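Local coordinates for protein leucyl-trna synthetase (Plasmodium falciparum, PDB 5FOC) that is the editing domain of a class I leucyl-tRNA synthetase, which charges tRNA(Leu) with leucine, and probably hydrolyses the ester bond of mischarged tRNA, at residues A[181-186]-A[196-201]; A[227-230]-A[235-238]; A[229-234]-A[366-371]. The protein carries 2 engineered substitutions. All blocks are in the same frame, centred on the assembly; numbering follows the deposited sequence.

Contact 1. Residues A[181-186]-A[196-201]; sequences NIYVCS and QGIIPL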
ATOM      1  N   ASN A 181     -10.283   8.829   8.188  1.00 22.88           N
ATOM      2  CA  ASN A 181      -9.392   7.716   7.839  1.00 22.51           C
ATOM      3  C   ASN A 181      -8.076   7.810   8.566  1.00 19.82           C
ATOM      4  O   ASN A 181      -7.500   8.929   8.674  1.00 21.65           O
ATOM      5  CB  ASN A 181      -9.119   7.707   6.310  1.00 22.59           C
ATOM      6  CG  ASN A 181     -10.385   7.564   5.498  1.00 19.43           C
ATOM      7  OD1 ASN A 181     -11.399   7.071   6.015  1.00 24.35           O
ATOM      8  ND2 ASN A 181     -10.369   7.992   4.248  1.00 21.47           N
ATOM      9  N   ILE A 182      -7.605   6.680   9.096  1.00 20.98           N
ATOM     10  CA  ILE A 182      -6.261   6.531   9.575  1.00 19.98           C
ATOM     11  C   ILE A 182      -5.463   6.038   8.391  1.00 20.92           C
ATOM     12  O   ILE A 182      -5.625   4.929   7.971  1.00 22.17           O
ATOM     13  CB  ILE A 182      -6.137   5.546  10.743  1.00 21.35           C
ATOM     14  CG1 ILE A 182      -6.888   6.088  11.940  1.00 18.98           C
ATOM     15  CG2 ILE A 182      -4.689   5.316  11.095  1.00 22.42           C
ATOM     16  CD1 ILE A 182      -7.256   5.035  12.953  1.00 20.16           C
ATOM     17  N   TYR A 183      -4.545   6.884   7.859  1.00 19.04           N
ATOM     18  CA  TYR A 183      -3.634   6.446   6.826  1.00 18.47           C
ATOM     19  C   TYR A 183      -2.294   5.957   7.312  1.00 20.47           C
ATOM     20  O   TYR A 183      -1.764   6.483   8.268  1.00 20.16           O
ATOM     21  CB  TYR A 183      -3.412   7.599   5.831  1.00 17.52           C
ATOM     22  CG  TYR A 183      -4.620   7.985   5.006  1.00 17.80           C
ATOM     23  CD1 TYR A 183      -5.368   7.015   4.304  1.00 20.51           C
ATOM     24  CD2 TYR A 183      -5.085   9.315   4.949  1.00 19.12           C
ATOM     25  CE1 TYR A 183      -6.471   7.365   3.531  1.00 19.10           C
ATOM     26  CE2 TYR A 183      -6.201   9.666   4.185  1.00 20.52           C
ATOM     27  CZ  TYR A 183      -6.894   8.697   3.466  1.00 20.55           C
ATOM     28  OH  TYR A 183      -8.008   8.929   2.704  1.00 22.18           O
ATOM     29  N   VAL A 184      -1.791   4.902   6.671  1.00 19.10           N
ATOM     30  CA  VAL A 184      -0.477   4.380   6.928  1.00 18.00           C
ATOM     31  C   VAL A 184       0.373   4.695   5.678  1.00 18.04           C
ATOM     32  O   VAL A 184      -0.009   4.346   4.541  1.00 20.70           O
ATOM     33  CB  VAL A 184      -0.444   2.851   7.130  1.00 17.09           C
ATOM     34  CG1 VAL A 184       0.921   2.410   7.577  1.00 19.43           C
ATOM     35  CG2 VAL A 184      -1.488   2.435   8.190  1.00 18.89           C
ATOM     36  N   CYS A 185       1.529   5.293   5.923  1.00 17.56           N
ATOM     37  CA  CYS A 185       2.390   5.780   4.795  1.00 20.55           C
ATOM     38  C   CYS A 185       3.780   6.099   5.305  1.00 19.69           C
ATOM     39  O   CYS A 185       4.017   6.252   6.489  1.00 21.64           O
ATOM     40  CB  CYS A 185       1.748   6.997   4.178  1.00 24.20           C
ATOM     41  SG  CYS A 185       1.494   8.378   5.314  1.00 26.51           S
ATOM     42  N   SER A 186       4.698   6.266   4.346  1.00 20.97           N
ATOM     43  CA  SER A 186       6.058   6.611   4.666  1.00 20.88           C
ATOM     44  C   SER A 186       6.186   8.101   5.122  1.00 22.18           C
ATOM     45  O   SER A 186       5.352   8.961   4.829  1.00 24.93           O
ATOM     46  CB  SER A 186       6.939   6.407   3.417  1.00 22.91           C
ATOM     47  OG  SER A 186       6.503   7.252   2.357  1.00 22.85           O
ATOM     48  N   GLN A 196      -1.269  18.013  -1.227  1.00 27.59           N
ATOM     49  CA  GLN A 196      -2.357  17.438  -2.057  0.50 29.62           C
ATOM     50  C   GLN A 196      -3.728  17.531  -1.393  1.00 26.50           C
ATOM     51  O   GLN A 196      -4.735  17.134  -1.997  1.00 38.17           O
ATOM     52  CB  GLN A 196      -2.127  15.924  -2.370  0.50 29.00           C
ATOM     53  CG  GLN A 196      -1.235  15.570  -3.557  0.50 30.80           C
ATOM     54  CD  GLN A 196      -1.634  16.262  -4.856  0.50 32.94           C
ATOM     55  OE1 GLN A 196      -2.711  16.019  -5.414  0.50 35.06           O
ATOM     56  NE2 GLN A 196      -0.743  17.115  -5.361  0.50 34.62           N
ATOM     57  N   GLY A 197      -3.798  17.991  -0.151  1.00 30.59           N
ATOM     58  CA  GLY A 197      -5.086  18.012   0.584  1.00 27.08           C
ATOM     59  C   GLY A 197      -5.616  16.693   1.087  1.00 27.37           C
ATOM     60  O   GLY A 197      -6.812  16.589   1.391  1.00 31.43           O
ATOM     61  N   ILE A 198      -4.745  15.694   1.173  1.00 24.18           N
ATOM     62  CA  ILE A 198      -5.129  14.349   1.633  1.00 22.42           C
ATOM     63  C   ILE A 198      -5.029  14.253   3.147  1.00 22.60           C
ATOM     64  O   ILE A 198      -5.822  13.539   3.756  1.00 24.31           O
ATOM     65  CB  ILE A 198      -4.274  13.262   0.944  1.00 22.97           C
ATOM     66  CG1 ILE A 198      -4.461  13.390  -0.582  1.00 27.35           C
ATOM     67  CG2 ILE A 198      -4.642  11.851   1.470  1.00 23.13           C
ATOM     68  CD1 ILE A 198      -3.510  12.586  -1.439  1.00 29.43           C
ATOM     69  N   ILE A 199      -4.057  14.904   3.766  1.00 22.13           N
ATOM     70  CA  ILE A 199      -3.978  14.985   5.225  1.00 22.42           C
ATOM     71  C   ILE A 199      -3.833  16.438   5.636  1.00 21.17           C
ATOM     72  O   ILE A 199      -3.366  17.236   4.799  1.00 26.84           O
ATOM     73  CB  ILE A 199      -2.827  14.137   5.795  1.00 21.03           C
ATOM     74  CG1 ILE A 199      -1.441  14.759   5.499  1.00 21.70           C
ATOM     75  CG2 ILE A 199      -2.893  12.696   5.265  1.00 20.09           C
ATOM     76  CD1 ILE A 199      -0.292  14.022   6.155  1.00 22.24           C
ATOM     77  N   PRO A 200      -4.188  16.805   6.859  1.00 21.66           N
ATOM     78  CA  PRO A 200      -4.003  18.132   7.379  1.00 23.62           C
ATOM     79  C   PRO A 200      -2.649  18.306   8.021  1.00 24.02           C
ATOM     80  O   PRO A 200      -1.940  17.334   8.275  1.00 24.62           O
ATOM     81  CB  PRO A 200      -5.069  18.248   8.437  1.00 20.60           C
ATOM     82  CG  PRO A 200      -5.196  16.861   8.940  1.00 20.92           C
ATOM     83  CD  PRO A 200      -4.987  15.956   7.787  1.00 20.10           C
ATOM     84  N   LEU A 201      -2.305  19.573   8.225  1.00 25.10           N
ATOM     85  CA  LEU A 201      -1.182  19.997   9.087  1.00 25.07           C
ATOM     86  C   LEU A 201      -1.749  20.366  10.454  1.00 27.48           C
ATOM     87  O   LEU A 201      -2.861  20.836  10.548  1.00 29.87           O
ATOM     88  CB  LEU A 201      -0.436  21.180   8.471  1.00 25.80           C
ATOM     89  CG  LEU A 201       0.367  20.996   7.195  1.00 26.62           C
ATOM     90  CD1 LEU A 201       0.941  22.334   6.724  1.00 28.47           C
ATOM     91  CD2 LEU A 201       1.449  19.952   7.480  1.00 35.05           C
TER

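Contact 2. Residues A[227-230]-A[235-238]; sequences ETYT and IKNL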
ATOM      1  N   GLU A 227      -4.408  -8.868   6.805  1.00 22.20           N
ATOM      2  CA  GLU A 227      -5.251  -9.021   5.630  1.00 20.70           C
ATOM      3  C   GLU A 227      -5.750  -7.634   5.230  1.00 19.60           C
ATOM      4  O   GLU A 227      -6.233  -6.860   6.054  1.00 20.81           O
ATOM      5  CB  GLU A 227      -6.423 -10.019   5.980  1.00 20.77           C
ATOM      6  CG  GLU A 227      -7.254 -10.334   4.744  1.00 21.78           C
ATOM      7  CD  GLU A 227      -8.489 -11.189   5.040  1.00 30.95           C
ATOM      8  OE1 GLU A 227      -8.954 -11.108   6.176  1.00 41.95           O
ATOM      9  OE2 GLU A 227      -8.981 -11.863   4.130  1.00 33.68           O
ATOM     10  N   THR A 228      -5.562  -7.311   3.933  1.00 19.26           N
ATOM     11  CA  THR A 228      -6.077  -6.051   3.354  1.00 18.53           C
ATOM     12  C   THR A 228      -6.969  -6.309   2.127  1.00 18.99           C
ATOM     13  O   THR A 228      -6.989  -7.420   1.565  1.00 19.99           O
ATOM     14  CB  THR A 228      -4.918  -5.069   2.997  1.00 19.38           C
ATOM     15  OG1 THR A 228      -4.183  -5.632   1.932  1.00 19.67           O
ATOM     16  CG2 THR A 228      -4.024  -4.812   4.224  1.00 20.59           C
ATOM     17  N   TYR A 229      -7.666  -5.258   1.677  1.00 18.37           N
ATOM     18  CA  TYR A 229      -8.420  -5.348   0.446  1.00 18.18           C
ATOM     19  C   TYR A 229      -8.570  -3.933  -0.133  1.00 18.58           C
ATOM     20  O   TYR A 229      -8.405  -2.953   0.583  1.00 19.79           O
ATOM     21  CB  TYR A 229      -9.788  -6.078   0.657  1.00 19.48           C
ATOM     22  CG  TYR A 229     -10.727  -5.282   1.490  1.00 20.38           C
ATOM     23  CD1 TYR A 229     -10.597  -5.247   2.870  1.00 20.83           C
ATOM     24  CD2 TYR A 229     -11.708  -4.484   0.896  1.00 22.39           C
ATOM     25  CE1 TYR A 229     -11.447  -4.477   3.655  1.00 21.39           C
ATOM     26  CE2 TYR A 229     -12.529  -3.669   1.666  1.00 22.31           C
ATOM     27  CZ  TYR A 229     -12.416  -3.691   3.052  1.00 25.24           C
ATOM     28  OH  TYR A 229     -13.271  -2.893   3.808  1.00 29.59           O
ATOM     29  N   THR A 230      -8.942  -3.891  -1.403  1.00 19.44           N
ATOM     30  CA  THR A 230      -9.350  -2.620  -2.040  1.00 18.88           C
ATOM     31  C   THR A 230     -10.753  -2.781  -2.608  1.00 19.34           C
ATOM     32  O   THR A 230     -11.278  -3.941  -2.653  1.00 21.17           O
ATOM     33  CB  THR A 230      -8.420  -2.238  -3.225  1.00 19.67           C
ATOM     34  OG1 THR A 230      -8.727  -3.044  -4.359  1.00 20.36           O
ATOM     35  CG2 THR A 230      -6.940  -2.321  -2.838  1.00 19.88           C
ATOM     36  N   ILE A 235     -10.127 -10.378  -5.649  1.00 19.17           N
ATOM     37  CA  ILE A 235     -10.117 -11.044  -4.315  1.00 18.88           C
ATOM     38  C   ILE A 235      -9.905 -10.048  -3.199  1.00 20.55           C
ATOM     39  O   ILE A 235      -9.343  -8.927  -3.412  1.00 24.10           O
ATOM     40  CB  ILE A 235      -9.073 -12.181  -4.227  1.00 20.55           C
ATOM     41  CG1 ILE A 235      -7.623 -11.679  -4.342  1.00 22.86           C
ATOM     42  CG2 ILE A 235      -9.366 -13.224  -5.273  1.00 25.00           C
ATOM     43  CD1 ILE A 235      -6.567 -12.751  -4.344  1.00 22.17           C
ATOM     44  N   LYS A 236     -10.305 -10.409  -1.998  1.00 22.70           N
ATOM     45  CA  LYS A 236     -10.279  -9.494  -0.850  1.00 24.80           C
ATOM     46  C   LYS A 236      -9.372  -9.967   0.322  1.00 21.44           C
ATOM     47  O   LYS A 236      -9.437  -9.409   1.418  1.00 24.67           O
ATOM     48  CB  LYS A 236     -11.723  -9.199  -0.354  1.00 25.09           C
ATOM     49  CG  LYS A 236     -12.716  -8.734  -1.410  1.00 21.67           C
ATOM     50  CD  LYS A 236     -12.274  -7.423  -2.139  1.00 22.25           C
ATOM     51  CE  LYS A 236     -13.316  -7.000  -3.194  1.00 20.90           C
ATOM     52  NZ  LYS A 236     -12.899  -5.797  -3.928  1.00 20.92           N
ATOM     53  N   ASN A 237      -8.525 -10.958   0.083  1.00 19.96           N
ATOM     54  CA  ASN A 237      -7.586 -11.428   1.091  1.00 19.13           C
ATOM     55  C   ASN A 237      -6.141 -11.106   0.753  1.00 20.51           C
ATOM     56  O   ASN A 237      -5.287 -11.974   0.609  1.00 22.89           O
ATOM     57  CB  ASN A 237      -7.772 -12.943   1.366  1.00 22.27           C
ATOM     58  CG  ASN A 237      -7.457 -13.806   0.178  1.00 23.05           C
ATOM     59  OD1 ASN A 237      -7.813 -13.455  -0.936  1.00 28.71           O
ATOM     60  ND2 ASN A 237      -6.864 -14.994   0.402  1.00 26.42           N
ATOM     61  N   LEU A 238      -5.880  -9.802   0.652  1.00 19.22           N
ATOM     62  CA  LEU A 238      -4.592  -9.353   0.178  1.00 18.55           C
ATOM     63  C   LEU A 238      -3.638  -9.188   1.338  1.00 19.91           C
ATOM     64  O   LEU A 238      -3.567  -8.120   1.990  1.00 22.30           O
ATOM     65  CB  LEU A 238      -4.794  -8.016  -0.541  1.00 17.67           C
ATOM     66  CG  LEU A 238      -5.942  -7.925  -1.513  1.00 19.30           C
ATOM     67  CD1 LEU A 238      -5.971  -6.520  -2.197  1.00 19.85           C
ATOM     68  CD2 LEU A 238      -5.840  -8.981  -2.564  1.00 24.32           C
TER

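Contact 3. Residues A[229-234]-A[366-371]; sequences YTNISK and NLDGFL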
ATOM      1  N   TYR A 229      -7.666  -5.258   1.677  1.00 18.37           N
ATOM      2  CA  TYR A 229      -8.420  -5.348   0.446  1.00 18.18           C
ATOM      3  C   TYR A 229      -8.570  -3.933  -0.133  1.00 18.58           C
ATOM      4  O   TYR A 229      -8.405  -2.953   0.583  1.00 19.79           O
ATOM      5  CB  TYR A 229      -9.788  -6.078   0.657  1.00 19.48           C
ATOM      6  CG  TYR A 229     -10.727  -5.282   1.490  1.00 20.38           C
ATOM      7  CD1 TYR A 229     -10.597  -5.247   2.870  1.00 20.83           C
ATOM      8  CD2 TYR A 229     -11.708  -4.484   0.896  1.00 22.39           C
ATOM      9  CE1 TYR A 229     -11.447  -4.477   3.655  1.00 21.39           C
ATOM     10  CE2 TYR A 229     -12.529  -3.669   1.666  1.00 22.31           C
ATOM     11  CZ  TYR A 229     -12.416  -3.691   3.052  1.00 25.24           C
ATOM     12  OH  TYR A 229     -13.271  -2.893   3.808  1.00 29.59           O
ATOM     13  N   THR A 230      -8.942  -3.891  -1.403  1.00 19.44           N
ATOM     14  CA  THR A 230      -9.350  -2.620  -2.040  1.00 18.88           C
ATOM     15  C   THR A 230     -10.753  -2.781  -2.608  1.00 19.34           C
ATOM     16  O   THR A 230     -11.278  -3.941  -2.653  1.00 21.17           O
ATOM     17  CB  THR A 230      -8.420  -2.238  -3.225  1.00 19.67           C
ATOM     18  OG1 THR A 230      -8.727  -3.044  -4.359  1.00 20.36           O
ATOM     19  CG2 THR A 230      -6.940  -2.321  -2.838  1.00 19.88           C
ATOM     20  N   ASN A 231     -11.394  -1.715  -3.057  1.00 20.68           N
ATOM     21  CA  ASN A 231     -12.702  -1.839  -3.706  1.00 25.93           C
ATOM     22  C   ASN A 231     -12.614  -2.151  -5.203  1.00 23.76           C
ATOM     23  O   ASN A 231     -13.634  -2.170  -5.903  1.00 29.09           O
ATOM     24  CB  ASN A 231     -13.553  -0.591  -3.448  1.00 26.79           C
ATOM     25  CG  ASN A 231     -13.977  -0.481  -1.998  1.00 27.08           C
ATOM     26  OD1 ASN A 231     -14.318  -1.491  -1.349  1.00 33.17           O
ATOM     27  ND2 ASN A 231     -14.002   0.721  -1.482  1.00 33.76           N
ATOM     28  N   ILE A 232     -11.395  -2.407  -5.683  1.00 20.93           N
ATOM     29  CA  ILE A 232     -11.153  -2.748  -7.057  1.00 20.37           C
ATOM     30  C   ILE A 232     -10.726  -4.200  -7.243  1.00 20.76           C
ATOM     31  O   ILE A 232     -10.932  -4.765  -8.314  1.00 24.28           O
ATOM     32  CB  ILE A 232     -10.056  -1.795  -7.665  1.00 22.77           C
ATOM     33  CG1 ILE A 232     -10.374  -0.360  -7.309  1.00 29.93           C
ATOM     34  CG2 ILE A 232      -9.954  -1.985  -9.172  1.00 26.43           C
ATOM     35  CD1 ILE A 232      -9.196   0.579  -7.470  1.00 31.35           C
ATOM     36  N   SER A 233     -10.104  -4.799  -6.235  1.00 20.07           N
ATOM     37  CA  SER A 233      -9.472  -6.102  -6.382  1.00 19.45           C
ATOM     38  C   SER A 233     -10.522  -7.227  -6.518  1.00 19.30           C
ATOM     39  O   SER A 233     -11.573  -7.178  -5.850  1.00 23.32           O
ATOM     40  CB  SER A 233      -8.553  -6.374  -5.197  1.00 20.70           C
ATOM     41  OG  SER A 233      -9.232  -6.364  -3.941  1.00 20.17           O
ATOM     42  N   LYS A 234     -10.229  -8.165  -7.401  1.00 19.27           N
ATOM     43  CA  LYS A 234     -11.055  -9.331  -7.633  1.00 19.25           C
ATOM     44  C   LYS A 234     -11.244 -10.104  -6.323  1.00 18.38           C
ATOM     45  O   LYS A 234     -12.406 -10.540  -5.978  1.00 22.93           O
ATOM     46  CB  LYS A 234     -10.410 -10.263  -8.660  1.00 20.75           C
ATOM     47  CG  LYS A 234     -11.350 -11.418  -9.031  1.00 23.51           C
ATOM     48  CD  LYS A 234     -10.844 -12.313 -10.116  1.00 30.14           C
ATOM     49  CE  LYS A 234      -9.881 -13.322  -9.582  1.00 32.21           C
ATOM     50  NZ  LYS A 234      -9.749 -14.449 -10.529  1.00 31.97           N
ATOM     51  N   ASN A 366     -14.562   7.516  -7.866  1.00 26.98           N
ATOM     52  CA  ASN A 366     -15.194   6.584  -6.912  1.00 27.53           C
ATOM     53  C   ASN A 366     -14.662   6.723  -5.495  1.00 25.93           C
ATOM     54  O   ASN A 366     -15.078   5.974  -4.626  1.00 30.90           O
ATOM     55  CB  ASN A 366     -15.004   5.125  -7.378  1.00 32.48           C
ATOM     56  CG  ASN A 366     -15.801   4.783  -8.633  1.00 35.67           C
ATOM     57  OD1 ASN A 366     -16.765   5.445  -8.972  1.00 39.14           O
ATOM     58  ND2 ASN A 366     -15.411   3.699  -9.303  1.00 36.51           N
ATOM     59  N   LEU A 367     -13.733   7.651  -5.255  1.00 29.00           N
ATOM     60  CA  LEU A 367     -13.095   7.824  -3.958  1.00 26.94           C
ATOM     61  C   LEU A 367     -12.361   6.566  -3.485  1.00 22.75           C
ATOM     62  O   LEU A 367     -12.269   6.308  -2.294  1.00 27.08           O
ATOM     63  CB  LEU A 367     -14.132   8.280  -2.916  1.00 28.33           C
ATOM     64  CG  LEU A 367     -14.943   9.511  -3.282  1.00 29.80           C
ATOM     65  CD1 LEU A 367     -15.761   9.957  -2.088  1.00 35.86           C
ATOM     66  CD2 LEU A 367     -14.077  10.671  -3.743  1.00 30.91           C
ATOM     67  N   ASP A 368     -11.807   5.810  -4.428  1.00 22.45           N
ATOM     68  CA  ASP A 368     -10.990   4.628  -4.137  1.00 25.16           C
ATOM     69  C   ASP A 368      -9.500   4.908  -4.067  1.00 22.80           C
ATOM     70  O   ASP A 368      -8.701   4.010  -3.790  1.00 23.88           O
ATOM     71  CB  ASP A 368     -11.287   3.529  -5.138  1.00 23.74           C
ATOM     72  CG  ASP A 368     -12.645   2.873  -4.892  1.00 30.35           C
ATOM     73  OD1 ASP A 368     -13.084   2.848  -3.736  1.00 42.23           O
ATOM     74  OD2 ASP A 368     -13.273   2.432  -5.855  1.00 42.52           O
ATOM     75  N   GLY A 369      -9.145   6.170  -4.298  1.00 23.65           N
ATOM     76  CA  GLY A 369      -7.777   6.609  -4.281  1.00 20.75           C
ATOM     77  C   GLY A 369      -7.597   8.069  -4.695  1.00 24.10           C
ATOM     78  O   GLY A 369      -8.554   8.816  -4.782  1.00 25.38           O
ATOM     79  N   PHE A 370      -6.326   8.444  -4.893  1.00 20.92           N
ATOM     80  CA  PHE A 370      -5.904   9.832  -5.076  1.00 22.25           C
ATOM     81  C   PHE A 370      -4.806   9.883  -6.117  1.00 21.32           C
ATOM     82  O   PHE A 370      -4.056   8.935  -6.298  1.00 24.35           O
ATOM     83  CB  PHE A 370      -5.309  10.397  -3.798  1.00 22.80           C
ATOM     84  CG  PHE A 370      -6.211  10.315  -2.598  1.00 23.18           C
ATOM     85  CD1 PHE A 370      -7.287  11.194  -2.438  1.00 26.01           C
ATOM     86  CD2 PHE A 370      -5.976   9.374  -1.621  1.00 22.30           C
ATOM     87  CE1 PHE A 370      -8.095  11.146  -1.311  1.00 28.12           C
ATOM     88  CE2 PHE A 370      -6.795   9.318  -0.503  1.00 26.17           C
ATOM     89  CZ  PHE A 370      -7.864  10.188  -0.355  1.00 24.85           C
ATOM     90  N   LEU A 371      -4.729  11.039  -6.778  1.00 24.65           N
ATOM     91  CA  LEU A 371      -3.533  11.363  -7.554  1.00 27.12           C
ATOM     92  C   LEU A 371      -2.526  12.000  -6.614  1.00 24.45           C
ATOM     93  O   LEU A 371      -2.921  12.739  -5.728  1.00 31.82           O
ATOM     94  CB  LEU A 371      -3.868  12.283  -8.715  1.00 26.82           C
ATOM     95  CG  LEU A 371      -4.860  11.728  -9.752  1.00 30.63           C
ATOM     96  CD1 LEU A 371      -5.090  12.665 -10.941  1.00 35.00           C
ATOM     97  CD2 LEU A 371      -4.476  10.333 -10.258  1.00 32.23           C
TER

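Contact 1. Residues A[181-186]-A[196-201]
In the central mixed sheet of the editing domain, Tyr183 on strand 181-185 packs against Ile198 and Ile199, two residues of the connection that leaves helix 190-195 and runs on to the short strand at 201-202. The contact is apolar and small, 110 Å² in all, and no hydrogen bond crosses it. The CD2-CE2 bond of the ring does the touching: CE2 of Tyr183 lies 3.8 Å from CG2 of Ile198, and CD2 of Tyr183 lies 4.0 Å from CG2 of Ile199. Both methyls reach the ring obliquely, and the Ile198 side chain crosses that of Tyr183 at about a right angle. In Ile199 the CG2 branch stands anti to the carbonyl carbon while CG1 takes the position between N and C (chi1 72°), which turns the short branch to the ring. Gly197, with positive phi (74°), completes a Schellman motif at the end of helix 190-195. One face of the tyrosine carries CB of Asn181. The phenol oxygen of Tyr183 bonds to the carbonyl of Phe153, and ND2 of Asn181, which also bonds Asp154, reaches OH of Tyr183 at 3.0 Å, nearly straight (166°) and within its own amide plane.

Contact 2. Residues A[227-230]-A[235-238]
Lys236 meets the 227-230 segment first, passing its long side chain beside Tyr229 to the carbonyl of Thr230. CB of Lys236 sits 3.8 Å from CB of Tyr229, and the chain, bent at chi2 (-59°) and extended from there on, delivers NZ of Lys236 to O of Thr230 at 2.8 Å. The ammonium lies only slightly off the carbonyl plane of Thr230, and a second bond to the carbonyl of Ser233 gives it two backbone acceptors, so the lysine ties Thr230 to Ser233 in the connection that follows. CD of Lys236 approaches the Tyr229 ring obliquely; that ring also meets Phe14 of strand 7-15.

At Asn237 the partner is Glu227. The extended chain of Glu227, with CG anti to the backbone N, carries its carboxylate onto the CB methylene of Asn237, a van der Waals contact with OE2 of Glu227 3.2 Å from CB of Asn237. The Asn237 carbonyl is bonded by ND2 of Asn292.

With Leu238 the chain becomes part of the sheet: strands 227-229 and 238-242 form an antiparallel beta hairpin, and Thr228 and Leu238 are a hydrogen-bonded pair. N of Leu238 lies 2.8 Å from O of Thr228, while the return bond, from N of Thr228 to O of Leu238, is 2.9 Å long. The same Leu238 oxygen accepts a second hydrogen bond, from OG1 of Thr228 at 2.6 Å, in the carbonyl plane and on a lone pair. OG1 of Thr228 is bonded to the Thr139 hydroxyl as well. The Leu238 side chain lies along the partner backbone, CD1 of Leu238 3.8 Å from CA of Tyr229.

Contact 3. Residues A[229-234]-A[366-371]
Asn231 and Asp368 make the polar link of this surface contact: ND2 of Asn231 donates to OD1 of Asp368 over 3.2 Å, with an N-H...O angle of 164°. The acceptor lies in the amide plane of Asn231, whereas the amide nitrogen reaches OD1 on its syn side but 35° out of the carboxylate plane. The bond is thus aligned for the donor and tilted for the acceptor, in keeping with the steep turn of 56° between the two flat groups. CB of Asn231 also stands 3.5 Å from OD1 of Asp368. Both side chains set out toward the other segment, and with CG beside the backbone N and anti to the carbonyl carbon in each, amide and carboxylate are brought together where the two chains cross at about a right angle. Next to this bond, CG1 of Ile232 comes within 4.3 Å of OD2 of Asp368, while the same isoleucine packs on Ile363 of helix 352-365.

The loop carrying Asn231 is shaped by an ST turn that is also an ST motif. OG1 of Thr230 accepts from N of Ile232 at 3.0 Å and from N of Ser233 at 2.9 Å, which would hold the turn from which Asn231 projects, just past strand 227-229.

On the other side, Leu367 has positive phi and ends helix 352-365 in a Schellman motif, with Asp368 the next residue, just before strand 369-373. Backbone bonding of Asp368 to Lys12 holds it along strand 7-15, and the carbonyl of Leu367 accepts from the Lys12 ammonium. Strand 7-15 also touches the other partner, since the side chain of Asn231 lies on Phe14.

How the contacts relate
Along the chain, contact 1 comes first: strand 181-185 and the segment 196-201 close a short loop that holds helix 190-195. In series after it, contact 2 closes a hairpin with four residues between its segments. Contact 3 starts from that same hairpin, sharing Tyr229 and Thr230, but reaches 132 residues on to 366-371, so that 235-238 lies inside its span; it joins the loop after strand 227-229 to the end of helix 352-365 and the start of strand 369-373. All three reach one mixed sheet. Contacts 2 and 3 also touch through CD1 of Leu238 and OG of Ser233. Contact 1 meets contact 3 where CD1 of Ile198 packs on CB of Phe370 at 3.7 Å; contacts 1 and 2 do not touch.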